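Local coordinates for peptidoglycan D,D-transpeptidase PbpA (Mycobacterium tuberculosis, PDB 3UPO), which probably cross-links peptidoglycan strands as a membrane-anchored D,D-transpeptidase that is blocked by penicillin and is needed for the regulation of cell length, at residues S394-A399 with A412-F417; V380-G385 with A446-R451; P191-K196 with V250-T255. All blocks are in the same frame, centred on the assembly; numbering follows the deposited sequence.

From the N terminus, the chain first reaches 191-196, which carries the active-site serine, and contact 3 closes that loop at 250-255, bringing two sides of the penicillin pocket together. Residues 380-385, at the end of helix 364-380, then open contact 2, which closes only at 446-451 on the last helix. Between these ends the chain makes the hairpin of contact 1, so contact 1 sits within contact 2, while contact 3 is complete before either begins; none of them cross. Contact 1 lies in the middle: Tyr414 packs on Ala446 and Ala447 of contact 2, and Lys395 reaches Ser252 of contact 3. Contacts 1 and 3 both touch the bound penicillin.

Contact 1: S394-A399 with A412-F417; sequences SKTGTA and AWYIAF. With PNM (open form - penicillin g), chain C.
Tyr414 brings its ring obliquely up to Ser394, with CE1 of Tyr414 3.4 Å from CB of Ser394, while the methyl CG2 of Thr396 meets the rim of the same ring in its plane. With CG anti to the backbone N (chi1 -179°), the Tyr414 ring runs along its own sheet face to reach both residues, and Ala416 CB, on that same sheet face, also meets Ser394 CB. The hydroxyls of Ser394 and Tyr414 converge on one carboxylate, Glu378, which holds the ring in place. The strands are antiparallel: Lys395 pairs with Ile415, and Gly397 with Trp413, through two backbone hydrogen bonds each, the shortest being Trp413 N to Gly397 O at 2.7 Å. Gly397 has no side chain on the Trp413 face, and CB of Trp413 comes to 3.5 Å from O of Gly397.

Lys395-Thr396-Gly397 fits the K(T/S)G motif of penicillin-binding proteins, on the strand edging the active site. The Lys395 chain bends at chi2 and chi4, curling NZ back to O of Thr396 at 2.9 Å and on to Ser252. Thr396 OG1 binds carboxylate oxygen O12 of the opened penicillin at 2.6 Å. Further along, Thr398 takes the ligand by its backbone: its N donates to the acyl oxygen O8 at 2.9 Å, nearly straight at 170°, as in an oxyanion hole, and its O accepts from N14 of the ligand side chain at 3.1 Å.

Strand 393-399 is the outermost of a five-stranded antiparallel sheet, and strand 411-418 separates it from strand 425-431. Ala446 and Ala447 of helix 442-458 lie against Tyr414, whereas helix 317-328 meets Trp413 and Ile415 on the other face.

Contact 2: V380-G385 with A446-R451; sequences VAQQKG and AAPIGR
The C-terminal helix 442-458 is pinned to the loop leaving helix 364-380 by Arg451, whose guanidinium reaches the loop at Gln382 to Lys384. The grip on Gln382 is end-on: NH1 and NH2 of Arg451 both donate to Gln382 O, at 2.8 and 3.0 Å, and this oxygen sits somewhat out of the guanidinium plane. NH1 also serves Lys384 O at 2.9 Å, a straighter bond (161°) whose acceptor lies in that plane but which meets the carbonyl from above. Extended from CG to NE, the arginine chain carries the group to two backbone oxygens two residues apart. Ala447 CB, one turn back on the same helix, lies over one face of the guanidinium, toward the rim, and the remaining nitrogen, NE, forms a salt bridge with Glu378 of helix 364-380. Three bonds to backbone oxygens plus this carboxylate should fix the rotation of the group and offset its charge.

Within the transpeptidase domain, helix 442-458 packs on the five-stranded sheet, and this loop leads from helix 364-380 towards the edge strand 393-399, so Arg451 ties the approach to that strand to the helix. Pro448 marks a kink in the helix, since its N makes no bond to the preceding turn. Lys384 passes across the proline ring at about a right angle, its CD 3.8 Å from CG of Pro448. Gly385, at positive phi, brings its O to 3.3 Å from CB of Arg451. On the loop side, Gln383 folds back so that its NE2 donates to Ala381 O at 2.8 Å, holding the loop where it leaves the helix.

Contact 3: P191-K196 with V250-T255; sequences PGSTFK and VKSCNT. With PNM (open form - penicillin g), chain C.
Lys196 and Asn254 cross at about a right angle, and the lysine amino group meets the end of the amide: NZ of Lys196 lies 2.9 Å from OD1 of Asn254, in the carbonyl plane. Beyond CG the lysine chain is fully extended, which delivers NZ between Asn254 and Ser252, where it also donates to Ser252 OG at 2.9 Å. A weak third bond runs from NZ to OG of Ser193. The Asn254 amide is divided between two tasks, because its ND2 turns to the ligand and donates to O16 of the opened penicillin at 2.6 Å, while also binding Glu230 O. Ser252 holds its OG anti to the backbone N (chi1 -158°), aiming it into the site, where it accepts from ligand N4 at 3.0 Å and is also hydrogen-bonded to Lys395 NZ.

Ser193 is the acylated residue: OG is covalently joined to C7 of the ligand, at 1.4 Å. Its own backbone N donates to the acyl oxygen O8 at 2.8 Å, consistent with half of an oxyanion hole. Ser193 and Lys196 fit the SxxK motif of penicillin-binding proteins, and Ser252 with Asn254 fits SxN; the acyl-ester seen here agrees with the nucleophile role inferred for Ser193 from relatives.

Ser193 to Phe195 form a short 3-10 turn leading into helix 196-205. On the other segment, Ser252 ends helix 245-251 as the C-prime residue of a Schellman motif, Cys253 is tied by a disulfide to Cys237, and the chain goes on into helix 254-264. Thr194 packs on Trp413 and Ile415 of strand 411-418.

Contact 1: S394-A399 with A412-F417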
# COMPACT_ATOMS: atom_id res chain seq x y z
N SER A 394 2.43 -1.22 15.37
CA SER A 394 2.55 -2.03 14.18
C SER A 394 1.89 -3.37 14.33
O SER A 394 1.44 -3.73 15.41
CB SER A 394 4.02 -2.23 13.81
OG SER A 394 4.68 -3.10 14.73
N LYS A 395 1.82 -4.09 13.22
CA LYS A 395 1.49 -5.51 13.22
C LYS A 395 2.22 -6.15 12.04
O LYS A 395 2.09 -5.69 10.89
CB LYS A 395 -0.01 -5.75 13.13
CG LYS A 395 -0.41 -7.24 13.23
CD LYS A 395 0.04 -7.85 14.58
CE LYS A 395 -0.19 -9.35 14.65
NZ LYS A 395 0.94 -10.12 14.07
N THR A 396 3.00 -7.19 12.33
CA THR A 396 3.68 -8.00 11.30
C THR A 396 2.76 -9.08 10.75
O THR A 396 1.72 -9.39 11.34
CB THR A 396 4.95 -8.70 11.83
OG1 THR A 396 4.61 -9.53 12.95
CG2 THR A 396 6.01 -7.69 12.24
N GLY A 397 3.16 -9.65 9.62
CA GLY A 397 2.44 -10.77 9.05
C GLY A 397 3.32 -11.54 8.10
O GLY A 397 4.23 -10.99 7.49
N THR A 398 3.08 -12.84 8.02
CA THR A 398 3.70 -13.69 7.02
C THR A 398 2.64 -14.63 6.49
O THR A 398 2.08 -15.45 7.22
CB THR A 398 5.10 -14.34 7.47
OG1 THR A 398 5.10 -15.76 7.30
CG2 THR A 398 5.46 -14.01 8.88
N ALA A 399 2.33 -14.46 5.20
CA ALA A 399 1.16 -15.06 4.60
C ALA A 399 1.56 -16.15 3.62
O ALA A 399 2.36 -15.92 2.72
CB ALA A 399 0.34 -13.99 3.90
N ALA A 412 6.08 -11.46 3.29
CA ALA A 412 6.35 -10.79 4.56
C ALA A 412 5.66 -9.43 4.57
O ALA A 412 5.91 -8.59 3.70
CB ALA A 412 7.86 -10.64 4.77
N TRP A 413 4.81 -9.21 5.57
CA TRP A 413 4.01 -8.00 5.67
C TRP A 413 4.35 -7.22 6.91
O TRP A 413 4.66 -7.80 7.95
CB TRP A 413 2.55 -8.36 5.81
CG TRP A 413 1.72 -8.63 4.58
CD1 TRP A 413 1.30 -9.85 4.14
CD2 TRP A 413 1.12 -7.66 3.72
NE1 TRP A 413 0.50 -9.70 3.03
CE2 TRP A 413 0.36 -8.36 2.76
CE3 TRP A 413 1.15 -6.26 3.67
CZ2 TRP A 413 -0.37 -7.72 1.76
CZ3 TRP A 413 0.42 -5.61 2.66
CH2 TRP A 413 -0.33 -6.35 1.72
N TYR A 414 4.25 -5.89 6.81
CA TYR A 414 4.34 -5.02 7.97
C TYR A 414 3.47 -3.78 7.76
O TYR A 414 3.68 -3.02 6.81
CB TYR A 414 5.78 -4.61 8.17
CG TYR A 414 6.09 -3.69 9.35
CD1 TYR A 414 6.09 -4.19 10.65
CD2 TYR A 414 6.44 -2.35 9.14
CE1 TYR A 414 6.43 -3.36 11.74
CE2 TYR A 414 6.77 -1.52 10.20
CZ TYR A 414 6.77 -2.03 11.50
OH TYR A 414 7.10 -1.20 12.54
N ILE A 415 2.49 -3.58 8.64
CA ILE A 415 1.70 -2.34 8.69
C ILE A 415 2.01 -1.64 10.00
O ILE A 415 2.24 -2.31 11.00
CB ILE A 415 0.17 -2.58 8.56
CG1 ILE A 415 -0.37 -3.47 9.69
CG2 ILE A 415 -0.19 -3.13 7.16
CD1 ILE A 415 -1.92 -3.55 9.73
N ALA A 416 2.01 -0.31 9.99
CA ALA A 416 2.44 0.45 11.15
C ALA A 416 2.06 1.94 11.08
O ALA A 416 1.76 2.47 10.00
CB ALA A 416 3.96 0.31 11.34
N PHE A 417 2.12 2.61 12.22
CA PHE A 417 1.96 4.06 12.26
C PHE A 417 2.76 4.68 13.42
O PHE A 417 3.08 3.99 14.39
CB PHE A 417 0.48 4.47 12.25
CG PHE A 417 -0.31 4.05 13.48
CD1 PHE A 417 -0.32 4.85 14.63
CD2 PHE A 417 -1.07 2.87 13.47
CE1 PHE A 417 -1.07 4.47 15.76
CE2 PHE A 417 -1.82 2.48 14.59
CZ PHE A 417 -1.82 3.28 15.74
O8 PNM C . 0.98 -13.99 9.69
C7 PNM C . 0.47 -14.55 10.66
N4 PNM C . 2.18 -14.16 12.35
C3 PNM C . 3.52 -14.00 11.84
C11 PNM C . 3.97 -12.58 11.98
O13 PNM C . 4.78 -12.14 11.13
O12 PNM C . 3.51 -11.90 12.93
C2 PNM C . 4.37 -15.06 12.56
C10 PNM C . 5.56 -15.50 11.72
C9 PNM C . 4.88 -14.60 13.93
S1 PNM C . 3.28 -16.43 12.75
C5 PNM C . 1.76 -15.54 12.46
C6 PNM C . 0.99 -15.88 11.18
N14 PNM C . 1.77 -16.48 10.12
C15 PNM C . 2.22 -17.87 10.07
O16 PNM C . 1.29 -18.68 10.76
C17 PNM C . 2.45 -18.32 8.61
C18 PNM C . 1.48 -19.42 8.23
C19 PNM C . 1.88 -20.75 8.31
C20 PNM C . 0.96 -21.76 7.97
C21 PNM C . -0.34 -21.44 7.56
C22 PNM C . -0.74 -20.10 7.49
C23 PNM C . 0.17 -19.09 7.82

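Contact 2: V380-G385 with A446-R451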
# COMPACT_ATOMS: atom_id res chain seq x y z
N VAL A 380 7.44 -6.39 20.81
CA VAL A 380 7.70 -7.82 20.72
C VAL A 380 8.50 -8.17 19.46
O VAL A 380 9.55 -8.81 19.55
CB VAL A 380 6.39 -8.65 20.84
CG1 VAL A 380 6.60 -10.10 20.44
CG2 VAL A 380 5.84 -8.58 22.26
N ALA A 381 8.03 -7.71 18.29
CA ALA A 381 8.67 -7.99 17.00
C ALA A 381 10.18 -7.73 16.99
O ALA A 381 10.69 -6.92 17.77
CB ALA A 381 8.01 -7.17 15.90
N GLN A 382 10.88 -8.44 16.10
CA GLN A 382 12.30 -8.19 15.83
C GLN A 382 12.53 -6.67 15.73
O GLN A 382 11.68 -5.95 15.18
CB GLN A 382 12.74 -8.93 14.56
CG GLN A 382 14.21 -8.73 14.14
CD GLN A 382 14.41 -7.78 12.94
OE1 GLN A 382 13.59 -6.87 12.67
NE2 GLN A 382 15.50 -8.00 12.21
N GLN A 383 13.66 -6.20 16.25
CA GLN A 383 13.85 -4.77 16.50
C GLN A 383 14.73 -3.97 15.52
O GLN A 383 15.01 -2.79 15.77
CB GLN A 383 14.32 -4.55 17.95
CG GLN A 383 13.18 -4.64 18.97
CD GLN A 383 12.06 -3.67 18.65
OE1 GLN A 383 12.24 -2.45 18.70
NE2 GLN A 383 10.90 -4.21 18.28
N LYS A 384 15.14 -4.60 14.41
CA LYS A 384 16.00 -3.95 13.41
C LYS A 384 15.37 -2.67 12.79
O LYS A 384 14.24 -2.69 12.28
CB LYS A 384 16.42 -4.94 12.32
CG LYS A 384 17.45 -4.40 11.32
CD LYS A 384 17.56 -5.31 10.09
CE LYS A 384 18.52 -4.75 9.03
NZ LYS A 384 17.93 -3.67 8.18
N GLY A 385 16.13 -1.58 12.85
CA GLY A 385 15.72 -0.30 12.27
C GLY A 385 14.88 0.59 13.18
O GLY A 385 14.37 1.63 12.73
N ALA A 446 10.11 -7.28 6.36
CA ALA A 446 9.24 -6.15 6.09
C ALA A 446 9.37 -5.02 7.12
O ALA A 446 9.34 -3.84 6.74
CB ALA A 446 7.80 -6.63 5.98
N ALA A 447 9.52 -5.38 8.39
CA ALA A 447 9.56 -4.39 9.48
C ALA A 447 10.69 -3.37 9.39
O ALA A 447 10.44 -2.18 9.55
CB ALA A 447 9.51 -5.05 10.87
N PRO A 448 11.95 -3.82 9.13
CA PRO A 448 13.03 -2.83 8.97
C PRO A 448 12.84 -1.89 7.76
O PRO A 448 13.32 -0.76 7.78
CB PRO A 448 14.27 -3.71 8.74
CG PRO A 448 13.90 -5.08 9.15
CD PRO A 448 12.43 -5.20 8.97
N ILE A 449 12.17 -2.37 6.72
CA ILE A 449 11.84 -1.54 5.56
C ILE A 449 10.82 -0.46 5.98
O ILE A 449 11.02 0.72 5.71
CB ILE A 449 11.32 -2.40 4.37
CG1 ILE A 449 12.45 -3.29 3.84
CG2 ILE A 449 10.77 -1.52 3.26
CD1 ILE A 449 11.98 -4.34 2.86
N GLY A 450 9.76 -0.89 6.67
CA GLY A 450 8.75 -0.00 7.25
C GLY A 450 9.34 1.01 8.21
O GLY A 450 8.97 2.18 8.17
N ARG A 451 10.28 0.58 9.04
CA ARG A 451 10.89 1.50 10.00
C ARG A 451 11.73 2.59 9.36
O ARG A 451 11.74 3.73 9.84
CB ARG A 451 11.69 0.76 11.08
CG ARG A 451 10.80 0.10 12.12
CD ARG A 451 11.52 -0.95 12.95
NE ARG A 451 10.55 -1.80 13.64
CZ ARG A 451 10.71 -3.10 13.85
NH1 ARG A 451 11.80 -3.73 13.43
NH2 ARG A 451 9.77 -3.79 14.47

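Contact 3: P191-K196 with V250-T255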
# COMPACT_ATOMS: atom_id res chain seq x y z
N PRO A 191 -3.28 -11.08 3.39
CA PRO A 191 -2.64 -10.24 4.41
C PRO A 191 -1.97 -11.04 5.55
O PRO A 191 -1.16 -10.48 6.28
CB PRO A 191 -3.82 -9.45 4.98
CG PRO A 191 -4.99 -10.34 4.81
CD PRO A 191 -4.75 -11.05 3.50
N GLY A 192 -2.34 -12.31 5.70
CA GLY A 192 -1.89 -13.10 6.83
C GLY A 192 -2.24 -12.43 8.16
O GLY A 192 -3.34 -11.91 8.33
N SER A 193 -1.28 -12.39 9.08
CA SER A 193 -1.58 -11.98 10.45
C SER A 193 -1.74 -10.49 10.67
O SER A 193 -2.10 -10.07 11.77
CB SER A 193 -0.56 -12.54 11.44
OG SER A 193 -0.56 -13.96 11.38
N THR A 194 -1.48 -9.68 9.65
CA THR A 194 -1.87 -8.27 9.74
C THR A 194 -3.39 -8.19 9.94
O THR A 194 -3.90 -7.26 10.53
CB THR A 194 -1.42 -7.45 8.50
OG1 THR A 194 -1.96 -8.04 7.31
CG2 THR A 194 0.12 -7.37 8.41
N PHE A 195 -4.12 -9.20 9.45
CA PHE A 195 -5.58 -9.22 9.51
C PHE A 195 -6.10 -9.50 10.93
O PHE A 195 -7.30 -9.33 11.22
CB PHE A 195 -6.12 -10.25 8.52
CG PHE A 195 -7.57 -10.09 8.18
CD1 PHE A 195 -8.00 -9.05 7.35
CD2 PHE A 195 -8.52 -10.99 8.68
CE1 PHE A 195 -9.36 -8.90 7.02
CE2 PHE A 195 -9.86 -10.86 8.36
CZ PHE A 195 -10.29 -9.82 7.52
N LYS A 196 -5.20 -9.90 11.82
CA LYS A 196 -5.55 -10.02 13.24
C LYS A 196 -6.03 -8.67 13.78
O LYS A 196 -6.74 -8.63 14.77
CB LYS A 196 -4.38 -10.59 14.05
CG LYS A 196 -4.14 -12.07 13.75
CD LYS A 196 -2.90 -12.58 14.43
CE LYS A 196 -2.76 -14.09 14.24
NZ LYS A 196 -1.41 -14.61 14.59
N VAL A 250 0.12 -9.59 20.68
CA VAL A 250 1.49 -9.09 20.62
C VAL A 250 2.51 -10.17 20.22
O VAL A 250 3.52 -9.87 19.59
CB VAL A 250 1.91 -8.28 21.87
CG1 VAL A 250 0.88 -7.20 22.15
CG2 VAL A 250 2.12 -9.18 23.10
N LYS A 251 2.22 -11.43 20.59
CA LYS A 251 3.04 -12.56 20.18
C LYS A 251 2.62 -13.14 18.81
O LYS A 251 3.39 -13.89 18.19
CB LYS A 251 3.05 -13.65 21.26
CG LYS A 251 3.68 -13.17 22.56
CD LYS A 251 4.20 -14.32 23.43
CE LYS A 251 3.19 -14.80 24.43
NZ LYS A 251 3.87 -15.31 25.66
N SER A 252 1.43 -12.75 18.35
CA SER A 252 0.84 -13.23 17.09
C SER A 252 0.69 -14.75 17.08
O SER A 252 1.19 -15.43 16.14
CB SER A 252 1.62 -12.74 15.85
OG SER A 252 0.80 -12.78 14.69
N CYS A 253 -0.01 -15.27 18.09
CA CYS A 253 -0.29 -16.70 18.23
C CYS A 253 -1.55 -17.07 17.48
O CYS A 253 -2.62 -16.52 17.74
CB CYS A 253 -0.46 -17.07 19.72
SG CYS A 253 0.97 -16.71 20.79
N ASN A 254 -1.44 -18.06 16.60
CA ASN A 254 -2.48 -18.37 15.62
C ASN A 254 -3.76 -18.98 16.18
O ASN A 254 -4.85 -18.46 15.92
CB ASN A 254 -1.94 -19.27 14.51
CG ASN A 254 -0.99 -18.54 13.59
OD1 ASN A 254 -0.86 -17.32 13.64
ND2 ASN A 254 -0.29 -19.30 12.75
N THR A 255 -3.61 -20.09 16.90
CA THR A 255 -4.72 -20.86 17.44
C THR A 255 -5.70 -20.01 18.27
O THR A 255 -6.91 -20.24 18.25
CB THR A 255 -4.23 -22.10 18.26
OG1 THR A 255 -3.53 -21.67 19.44
CG2 THR A 255 -3.29 -22.99 17.38
O8 PNM C . 0.98 -13.99 9.69
C7 PNM C . 0.47 -14.55 10.66
N4 PNM C . 2.18 -14.16 12.35
C3 PNM C . 3.52 -14.00 11.84
C11 PNM C . 3.97 -12.58 11.98
O13 PNM C . 4.78 -12.14 11.13
O12 PNM C . 3.51 -11.90 12.93
C2 PNM C . 4.37 -15.06 12.56
C10 PNM C . 5.56 -15.50 11.72
C9 PNM C . 4.88 -14.60 13.93
S1 PNM C . 3.28 -16.43 12.75
C5 PNM C . 1.76 -15.54 12.46
C6 PNM C . 0.99 -15.88 11.18
N14 PNM C . 1.77 -16.48 10.12
C15 PNM C . 2.22 -17.87 10.07
O16 PNM C . 1.29 -18.68 10.76
C17 PNM C . 2.45 -18.32 8.61
C18 PNM C . 1.48 -19.42 8.23
C19 PNM C . 1.88 -20.75 8.31
C20 PNM C . 0.96 -21.76 7.97
C21 PNM C . -0.34 -21.44 7.56
C22 PNM C . -0.74 -20.10 7.49
C23 PNM C . 0.17 -19.09 7.82